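Local coordinates for 2-oxoglutarate carboxylase small subunit (Hydrogenobacter thermophilus, PDB 7KCT), which belongs to the biotin carboxylase family of ATP-grasp proteins and, in this model, binds two ADP molecules and magnesium, at residues A[58-63]-A[72-77]; A[123-128]-A[204-209]; A[341-346]-A[402-407]. All blocks are in the same frame, centred on the assembly; numbering follows the deposited sequence.

Contact 1: A[58-63]-A[72-77]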
# COMPACT_ATOMS: atom_id res chain seq x y z
N TYR A 58 -28.53 -1.90 -4.14
CA TYR A 58 -29.89 -2.47 -4.04
C TYR A 58 -29.96 -3.51 -2.94
O TYR A 58 -29.26 -4.52 -3.01
CB TYR A 58 -30.32 -3.11 -5.38
CG TYR A 58 -30.47 -2.05 -6.41
CD1 TYR A 58 -31.65 -1.32 -6.51
CD2 TYR A 58 -29.38 -1.67 -7.17
CE1 TYR A 58 -31.77 -0.25 -7.41
CE2 TYR A 58 -29.49 -0.59 -8.06
CZ TYR A 58 -30.67 0.11 -8.17
OH TYR A 58 -30.76 1.14 -9.07
N MET A 59 -30.91 -3.34 -2.00
CA MET A 59 -31.14 -4.30 -0.93
C MET A 59 -32.02 -5.39 -1.49
O MET A 59 -33.14 -5.07 -1.87
CB MET A 59 -31.86 -3.63 0.25
CG MET A 59 -32.01 -4.55 1.42
SD MET A 59 -33.17 -4.00 2.67
CE MET A 59 -32.49 -2.53 3.49
N ILE A 60 -31.56 -6.64 -1.54
CA ILE A 60 -32.34 -7.75 -2.10
C ILE A 60 -32.15 -8.98 -1.22
O ILE A 60 -31.26 -9.02 -0.37
CB ILE A 60 -31.94 -8.08 -3.56
CG1 ILE A 60 -30.49 -8.53 -3.62
CG2 ILE A 60 -32.14 -6.90 -4.47
CD1 ILE A 60 -30.04 -9.02 -4.99
N GLY A 61 -32.97 -9.99 -1.46
CA GLY A 61 -32.84 -11.32 -0.89
C GLY A 61 -33.74 -11.52 0.31
O GLY A 61 -34.05 -10.59 1.06
N VAL A 62 -34.15 -12.77 0.53
CA VAL A 62 -35.06 -13.05 1.64
C VAL A 62 -34.32 -13.50 2.90
O VAL A 62 -34.91 -13.53 3.99
CB VAL A 62 -36.11 -14.11 1.24
CG1 VAL A 62 -36.94 -13.64 0.05
CG2 VAL A 62 -35.45 -15.41 0.91
N ASN A 63 -33.07 -13.85 2.78
CA ASN A 63 -32.19 -14.06 3.93
C ASN A 63 -30.79 -13.69 3.48
O ASN A 63 -30.60 -13.37 2.29
CB ASN A 63 -32.27 -15.52 4.41
CG ASN A 63 -31.85 -16.49 3.35
OD1 ASN A 63 -30.71 -16.48 2.88
ND2 ASN A 63 -32.76 -17.38 2.96
N GLU A 72 -31.44 -15.78 -10.62
CA GLU A 72 -32.45 -15.10 -11.43
C GLU A 72 -32.63 -13.64 -11.00
O GLU A 72 -32.76 -12.75 -11.86
CB GLU A 72 -33.79 -15.85 -11.35
N ARG A 73 -32.69 -13.38 -9.69
CA ARG A 73 -32.92 -12.03 -9.21
C ARG A 73 -31.75 -11.10 -9.53
O ARG A 73 -31.97 -9.93 -9.88
CB ARG A 73 -33.20 -12.03 -7.71
CG ARG A 73 -33.81 -10.73 -7.26
CD ARG A 73 -33.82 -10.56 -5.73
NE ARG A 73 -34.78 -11.44 -5.06
CZ ARG A 73 -34.45 -12.49 -4.31
NH1 ARG A 73 -33.17 -12.78 -4.14
NH2 ARG A 73 -35.38 -13.23 -3.72
N ILE A 74 -30.51 -11.60 -9.46
CA ILE A 74 -29.33 -10.78 -9.73
C ILE A 74 -29.24 -10.42 -11.21
O ILE A 74 -28.93 -9.28 -11.58
CB ILE A 74 -28.08 -11.53 -9.25
CG1 ILE A 74 -28.13 -11.64 -7.73
CG2 ILE A 74 -26.80 -10.83 -9.65
CD1 ILE A 74 -27.07 -12.56 -7.10
N VAL A 75 -29.49 -11.39 -12.09
CA VAL A 75 -29.45 -11.13 -13.52
C VAL A 75 -30.57 -10.20 -13.94
O VAL A 75 -30.38 -9.30 -14.77
CB VAL A 75 -29.50 -12.46 -14.30
CG1 VAL A 75 -29.76 -12.17 -15.75
CG2 VAL A 75 -28.21 -13.17 -14.12
N ASP A 76 -31.76 -10.41 -13.38
CA ASP A 76 -32.87 -9.50 -13.62
C ASP A 76 -32.52 -8.08 -13.18
O ASP A 76 -32.90 -7.11 -13.85
CB ASP A 76 -34.11 -9.95 -12.86
CG ASP A 76 -34.89 -11.05 -13.58
OD1 ASP A 76 -34.54 -11.41 -14.73
OD2 ASP A 76 -35.86 -11.57 -12.98
N LEU A 77 -31.88 -7.92 -12.02
CA LEU A 77 -31.54 -6.57 -11.56
C LEU A 77 -30.56 -5.91 -12.52
O LEU A 77 -30.69 -4.72 -12.83
CB LEU A 77 -30.94 -6.58 -10.16
CG LEU A 77 -30.39 -5.29 -9.56
CD1 LEU A 77 -31.54 -4.33 -9.28
CD2 LEU A 77 -29.62 -5.64 -8.28
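L77 packs over one face of the Y58 ring where helix 71-81 crosses the edge of the parallel, Rossmann-like sheet of the biotin carboxylase N-terminal domain. Strand 56-59 is the outermost strand on this side, and the helix carries the chain back across the sheet to strand 85-87, a beta-alpha-beta crossover. The contact runs from the strand end into the loop that follows it.

The apolar part begins with a CH-pi contact. L77 CD1 sits over that face of the Y58 ring, 4.0 Å from the centroid and 18° off the normal, while its twin CD2 meets Y58 CB at 3.9 Å. Placing L77 CG anti to the backbone N (chi1 174°) carries CG, and with it the methyls, toward the tyrosine. The phenol oxygen of Y58 is hydrogen-bonded to E56 OE1. One turn earlier on the helix, R73 and I74 meet I60 of the loop: I60 CD1 meets I74 CG1 at 4.2 Å, and R73 CD rests against I60 CB at 3.8 Å and, more loosely, against the tip CD1. The I60 and R73 side chains run antiparallel alongside each other. L77 and I60 also pack on I40 of strand 36-41, tying the contact to the next strand in.

The polar end belongs to R73. Its chain bends at chi3 (-71°), which turns the guanidinium across the loop so that G61 CA lies over one face, 3.6 Å from R73 NH1. That same nitrogen makes a salt bridge to D66, and D66 OD2 also takes the backbone N of V62, so one carboxylate holds arginine and loop together. At the far end, V62 CG1 comes within 4.1 Å of R73 NH2.

Contact 2: A[123-128]-A[204-209]. With ADP (adenosine-5'-diphosphate), chain C; BCT (bicarbonate ion), chain F.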
# COMPACT_ATOMS: atom_id res chain seq x y z
N ASP A 123 -16.18 -30.58 -11.30
CA ASP A 123 -16.10 -31.84 -10.61
C ASP A 123 -14.63 -32.21 -10.58
O ASP A 123 -13.98 -32.21 -11.63
CB ASP A 123 -16.95 -32.88 -11.32
CG ASP A 123 -16.76 -34.27 -10.77
OD1 ASP A 123 -15.80 -34.94 -11.23
OD2 ASP A 123 -17.53 -34.67 -9.86
N LYS A 124 -14.09 -32.49 -9.38
CA LYS A 124 -12.65 -32.70 -9.27
C LYS A 124 -12.20 -33.94 -10.04
O LYS A 124 -11.13 -33.95 -10.65
CB LYS A 124 -12.22 -32.83 -7.79
CG LYS A 124 -12.28 -31.54 -6.93
CD LYS A 124 -11.34 -31.62 -5.66
CE LYS A 124 -11.73 -30.59 -4.59
NZ LYS A 124 -12.12 -31.19 -3.26
N ALA A 125 -12.97 -35.03 -9.95
CA ALA A 125 -12.61 -36.27 -10.64
C ALA A 125 -12.48 -36.06 -12.14
O ALA A 125 -11.46 -36.39 -12.76
CB ALA A 125 -13.63 -37.36 -10.34
N ARG A 126 -13.53 -35.52 -12.76
CA ARG A 126 -13.44 -35.17 -14.17
C ARG A 126 -12.28 -34.23 -14.44
O ARG A 126 -11.57 -34.39 -15.44
CB ARG A 126 -14.76 -34.56 -14.63
CG ARG A 126 -14.76 -34.04 -16.05
CD ARG A 126 -16.17 -33.78 -16.49
NE ARG A 126 -16.87 -32.71 -15.78
CZ ARG A 126 -17.89 -32.87 -14.95
NH1 ARG A 126 -18.37 -34.08 -14.67
NH2 ARG A 126 -18.48 -31.80 -14.41
N SER A 127 -12.06 -33.21 -13.58
CA SER A 127 -10.97 -32.28 -13.85
C SER A 127 -9.60 -32.97 -13.90
O SER A 127 -8.73 -32.57 -14.67
CB SER A 127 -10.87 -31.16 -12.78
OG SER A 127 -12.14 -30.75 -12.32
N LYS A 128 -9.34 -33.90 -12.98
CA LYS A 128 -8.08 -34.65 -13.04
C LYS A 128 -7.94 -35.41 -14.37
O LYS A 128 -6.86 -35.45 -14.98
CB LYS A 128 -8.00 -35.65 -11.89
CG LYS A 128 -7.91 -35.08 -10.50
CD LYS A 128 -8.01 -36.17 -9.45
CE LYS A 128 -6.66 -36.82 -9.18
NZ LYS A 128 -6.84 -37.93 -8.18
N ASP A 204 -20.92 -37.39 -3.93
CA ASP A 204 -19.96 -38.24 -4.63
C ASP A 204 -18.53 -37.97 -4.18
O ASP A 204 -18.08 -36.82 -4.17
CB ASP A 204 -20.05 -38.01 -6.13
CG ASP A 204 -21.45 -38.18 -6.68
OD1 ASP A 204 -22.27 -38.87 -6.03
OD2 ASP A 204 -21.74 -37.60 -7.74
N LEU A 205 -17.79 -39.05 -3.90
CA LEU A 205 -16.43 -38.95 -3.41
C LEU A 205 -15.47 -39.54 -4.44
O LEU A 205 -15.83 -40.41 -5.23
CB LEU A 205 -16.27 -39.70 -2.08
CG LEU A 205 -17.30 -39.34 -0.99
CD1 LEU A 205 -17.18 -40.28 0.20
CD2 LEU A 205 -17.15 -37.94 -0.56
N LEU A 206 -14.25 -39.00 -4.46
CA LEU A 206 -13.12 -39.64 -5.09
C LEU A 206 -12.10 -40.01 -4.01
O LEU A 206 -12.14 -39.53 -2.87
CB LEU A 206 -12.49 -38.73 -6.16
CG LEU A 206 -11.81 -37.42 -5.78
CD1 LEU A 206 -10.43 -37.71 -5.18
CD2 LEU A 206 -11.66 -36.52 -6.97
N LEU A 207 -11.15 -40.84 -4.41
CA LEU A 207 -10.10 -41.31 -3.52
C LEU A 207 -8.78 -41.02 -4.19
O LEU A 207 -8.64 -41.29 -5.39
CB LEU A 207 -10.26 -42.80 -3.25
CG LEU A 207 -9.35 -43.48 -2.23
CD1 LEU A 207 -9.93 -44.86 -1.86
CD2 LEU A 207 -7.98 -43.63 -2.77
N GLU A 208 -7.82 -40.47 -3.45
CA GLU A 208 -6.48 -40.36 -3.97
C GLU A 208 -5.44 -40.66 -2.90
O GLU A 208 -5.73 -40.75 -1.72
CB GLU A 208 -6.23 -38.97 -4.61
CG GLU A 208 -6.53 -37.76 -3.77
CD GLU A 208 -6.34 -36.44 -4.56
OE1 GLU A 208 -6.75 -36.38 -5.75
OE2 GLU A 208 -5.80 -35.46 -4.01
N LYS A 209 -4.22 -40.89 -3.37
CA LYS A 209 -3.09 -41.14 -2.49
C LYS A 209 -2.94 -39.95 -1.56
O LYS A 209 -2.92 -38.80 -2.01
CB LYS A 209 -1.83 -41.33 -3.31
CG LYS A 209 -0.57 -41.55 -2.51
CD LYS A 209 -0.62 -42.85 -1.76
CE LYS A 209 0.24 -42.80 -0.51
NZ LYS A 209 -0.13 -43.89 0.42
PB ADP C . -10.91 -27.57 -1.73
O1B ADP C . -11.80 -27.60 -0.54
O2B ADP C . -9.73 -26.65 -1.94
O3B ADP C . -11.60 -27.88 -3.05
PA ADP C . -8.72 -29.17 -2.45
O1A ADP C . -7.88 -28.09 -3.04
O2A ADP C . -8.68 -30.53 -3.14
O3A ADP C . -10.03 -29.16 -1.60
O5' ADP C . -7.47 -29.66 -1.14
C5' ADP C . -7.73 -29.08 0.18
C4' ADP C . -6.41 -29.09 0.84
O4' ADP C . -6.30 -30.45 1.32
C3' ADP C . -5.29 -28.84 -0.09
O3' ADP C . -4.87 -27.48 -0.02
C2' ADP C . -4.22 -29.67 0.62
O2' ADP C . -3.77 -29.04 1.87
C1' ADP C . -4.96 -30.89 1.08
N9 ADP C . -4.93 -31.97 0.06
C8 ADP C . -5.72 -32.15 -1.08
N7 ADP C . -5.39 -33.29 -1.74
C5 ADP C . -4.34 -33.84 -1.01
C6 ADP C . -3.56 -35.01 -1.18
N6 ADP C . -3.79 -35.83 -2.24
N1 ADP C . -2.55 -35.31 -0.33
C2 ADP C . -2.40 -34.44 0.71
N3 ADP C . -3.06 -33.31 1.00
C4 ADP C . -4.04 -33.03 0.11
C BCT F . -20.90 -33.55 -12.52
O1 BCT F . -21.17 -32.36 -12.82
O2 BCT F . -19.90 -34.27 -12.64
O3 BCT F . -21.99 -34.19 -11.83
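K128 and E208 form the salt bridge that joins helix 124-133 to strand 205-209, and E208 is the side chain to follow. Its CB lies 3.8 Å from K128 NZ. CG takes the crowded position between the backbone N and the carbonyl carbon (chi1 53°), and from there the chain extends toward ADP of chain C, CG passing 3.7 Å from the adenine N6. At the tip the two oxygens part company. OE1 accepts from K128 NZ at 2.9 Å, on its anti side and 24° out of the carboxylate plane. OE2 accepts from ADP N6 at 2.7 Å in a nearly straight bond and also pairs with K166. This buried carboxylate thus has two lysines beside it, which would favour its negative charge, while K128 NZ has a further acceptor in V139 O. The backbone O of K209 takes a second bond from ADP N6, at 3.1 Å.

Earlier on the strand, L206 CD2 rests against the first turn of the helix, 3.6 Å from A125 N and 3.8 Å from K124 CB. K124 then leads away toward the diphosphate, where NZ makes a weak bond to ADP O3A. D123 is the N-cap: its OD1 accepts from R126 N with an N-H...O angle of 173°. R126 in turn donates through NH2 to a bicarbonate oxygen, O1, in a pocket that D123 and R202 complete; the ion probably came from the crystallisation liquor. With the adenine amino group read by a glutamate and a strand carbonyl, this is the nucleotide-binding cleft of an ATP-grasp fold.

Contact 3: A[341-346]-A[402-407]. With ADP (adenosine-5'-diphosphate), chain D.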
# COMPACT_ATOMS: atom_id res chain seq x y z
N TYR A 341 9.55 -10.84 -3.40
CA TYR A 341 8.75 -11.74 -2.60
C TYR A 341 7.60 -10.97 -1.96
O TYR A 341 7.79 -9.85 -1.52
CB TYR A 341 9.60 -12.38 -1.49
CG TYR A 341 10.63 -13.34 -1.98
CD1 TYR A 341 11.90 -12.91 -2.32
CD2 TYR A 341 10.33 -14.69 -2.12
CE1 TYR A 341 12.85 -13.80 -2.79
CE2 TYR A 341 11.27 -15.59 -2.60
CZ TYR A 341 12.52 -15.14 -2.94
OH TYR A 341 13.46 -16.02 -3.41
N SER A 342 6.45 -11.62 -1.86
CA SER A 342 5.24 -11.05 -1.32
C SER A 342 4.56 -12.09 -0.44
O SER A 342 4.56 -13.28 -0.76
CB SER A 342 4.33 -10.57 -2.47
OG SER A 342 3.07 -10.14 -1.99
N ILE A 343 3.99 -11.63 0.66
CA ILE A 343 3.32 -12.46 1.62
C ILE A 343 1.98 -11.81 1.91
O ILE A 343 1.90 -10.59 2.08
CB ILE A 343 4.14 -12.60 2.93
CG1 ILE A 343 5.57 -13.07 2.67
CG2 ILE A 343 3.51 -13.58 3.88
CD1 ILE A 343 6.46 -13.11 3.95
N GLU A 344 0.94 -12.64 2.00
CA GLU A 344 -0.39 -12.25 2.39
C GLU A 344 -0.81 -13.02 3.63
O GLU A 344 -0.69 -14.25 3.68
CB GLU A 344 -1.42 -12.49 1.25
CG GLU A 344 -2.90 -12.44 1.73
CD GLU A 344 -3.93 -12.57 0.60
OE1 GLU A 344 -4.64 -13.61 0.45
OE2 GLU A 344 -4.06 -11.60 -0.15
N CYS A 345 -1.39 -12.32 4.58
CA CYS A 345 -1.98 -12.94 5.76
C CYS A 345 -3.45 -12.59 5.81
O CYS A 345 -3.83 -11.43 5.61
CB CYS A 345 -1.27 -12.50 7.03
SG CYS A 345 0.46 -13.00 7.16
N ARG A 346 -4.28 -13.60 6.04
CA ARG A 346 -5.72 -13.41 6.20
C ARG A 346 -5.97 -13.02 7.63
O ARG A 346 -5.60 -13.77 8.55
CB ARG A 346 -6.50 -14.66 5.84
CG ARG A 346 -6.14 -15.15 4.46
CD ARG A 346 -7.24 -15.98 3.93
NE ARG A 346 -6.90 -16.59 2.65
CZ ARG A 346 -7.76 -17.32 1.97
NH1 ARG A 346 -8.98 -17.49 2.47
NH2 ARG A 346 -7.39 -17.91 0.83
N PRO A 402 12.23 -6.98 -1.65
CA PRO A 402 13.13 -7.63 -2.64
C PRO A 402 13.62 -8.99 -2.17
O PRO A 402 13.85 -9.88 -3.01
CB PRO A 402 14.29 -6.63 -2.80
CG PRO A 402 13.78 -5.32 -2.14
CD PRO A 402 12.85 -5.80 -1.04
N LEU A 403 13.75 -9.20 -0.87
CA LEU A 403 14.28 -10.44 -0.32
C LEU A 403 13.26 -11.07 0.62
O LEU A 403 12.48 -10.36 1.27
CB LEU A 403 15.57 -10.20 0.47
CG LEU A 403 16.67 -9.41 -0.24
CD1 LEU A 403 17.79 -9.02 0.72
CD2 LEU A 403 17.22 -10.21 -1.43
N TRP A 404 13.33 -12.39 0.76
CA TRP A 404 12.39 -13.15 1.59
C TRP A 404 12.40 -12.69 3.05
O TRP A 404 11.34 -12.50 3.67
CB TRP A 404 12.74 -14.66 1.50
CG TRP A 404 12.05 -15.47 2.53
CD1 TRP A 404 12.63 -16.10 3.60
CD2 TRP A 404 10.66 -15.75 2.61
NE1 TRP A 404 11.66 -16.73 4.36
CE2 TRP A 404 10.45 -16.55 3.76
CE3 TRP A 404 9.56 -15.40 1.82
CZ2 TRP A 404 9.18 -16.96 4.15
CZ3 TRP A 404 8.33 -15.82 2.20
CH2 TRP A 404 8.14 -16.58 3.37
N GLU A 405 13.60 -12.56 3.64
CA GLU A 405 13.74 -12.21 5.05
C GLU A 405 13.17 -10.82 5.36
O GLU A 405 12.63 -10.59 6.44
CB GLU A 405 15.22 -12.26 5.47
CG GLU A 405 15.89 -13.64 5.46
CD GLU A 405 16.33 -14.12 4.08
OE1 GLU A 405 16.37 -13.32 3.10
OE2 GLU A 405 16.63 -15.33 3.98
N VAL A 406 13.35 -9.87 4.44
CA VAL A 406 12.80 -8.53 4.60
C VAL A 406 11.28 -8.57 4.49
O VAL A 406 10.58 -7.80 5.15
CB VAL A 406 13.44 -7.58 3.57
CG1 VAL A 406 12.97 -6.11 3.77
CG2 VAL A 406 14.99 -7.76 3.62
N ALA A 407 10.75 -9.48 3.65
CA ALA A 407 9.31 -9.60 3.52
C ALA A 407 8.70 -10.12 4.81
O ALA A 407 7.67 -9.61 5.28
CB ALA A 407 8.98 -10.54 2.35
PB ADP D . -9.48 -19.29 -2.30
O1B ADP D . -9.95 -18.09 -3.10
O2B ADP D . -8.01 -19.63 -2.17
O3B ADP D . -10.39 -20.48 -2.34
PA ADP D . -10.94 -19.63 0.21
O1A ADP D . -11.40 -19.09 1.53
O2A ADP D . -11.01 -21.10 -0.16
O3A ADP D . -9.73 -18.91 -0.50
O5' ADP D . -12.53 -19.08 -0.83
C5' ADP D . -13.22 -17.92 -0.21
C4' ADP D . -14.67 -18.07 -0.14
O4' ADP D . -15.25 -18.89 -1.13
C3' ADP D . -14.88 -18.74 1.33
O3' ADP D . -15.96 -18.22 1.88
C2' ADP D . -15.03 -20.23 0.82
O2' ADP D . -15.86 -20.96 1.60
C1' ADP D . -15.86 -19.90 -0.46
N9 ADP D . -15.77 -20.95 -1.55
C8 ADP D . -14.62 -21.53 -2.14
N7 ADP D . -14.92 -22.46 -3.09
C5 ADP D . -16.29 -22.45 -3.15
C6 ADP D . -17.19 -23.19 -3.94
N6 ADP D . -16.72 -24.11 -4.86
N1 ADP D . -18.54 -23.01 -3.81
C2 ADP D . -18.92 -22.09 -2.85
N3 ADP D . -18.18 -21.30 -2.02
C4 ADP D . -16.85 -21.51 -2.21
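One face of the Y341 ring packs against W404 where strand 341-351, in the antiparallel sheet of the biotin carboxylase C-terminal domain, meets the start of helix 404-417. The helix follows directly on strand 393-401, the antiparallel neighbour of 341-351, so it folds back over the sheet that it leaves.

Around the ring the contact is CH-pi. W404 CB stands over the centre of the Y341 face, 4.2 Å from the centroid and 5° off the normal, while P402 O approaches the ring edge in its plane, 3.7 Å from Y341 CD1. The two side chains run roughly perpendicular, bringing Y341 CD2 to 4.1 Å from W404 CE3.

The remaining packing is aliphatic. I343 CD1 reaches W404 CZ3 at 3.7 Å and A407 CB at 3.9 Å, wedged between indole and helix. W404 CG is turned anti to the backbone N (chi1 167°), bringing the CZ3 corner of the indole to I343; its NE1 is bonded to R440 O.

Farther along the strand the interactions become ionic. R346, held at NE by E248, extends to ADP of chain D, where NH2 donates to O3A at 2.9 Å and NH1 to O1A at 3.0 Å.

The three contacts follow one another along the chain, one in each of the three family regions, and none touches another. Contact 1 is the remote one: its nearest atoms are about 21 Å from each of the others, against about 14 Å between contacts 2 and 3, and the side chain of I74 is about 13 Å from the nearest ADP. Contacts 2 and 3, with centres 33 Å apart, each hold an ADP. The K124 side chain of contact 2 comes near both sites: it is about 6 Å from the magnesium ion and about 8 Å from the ADP bound by R346 of contact 3.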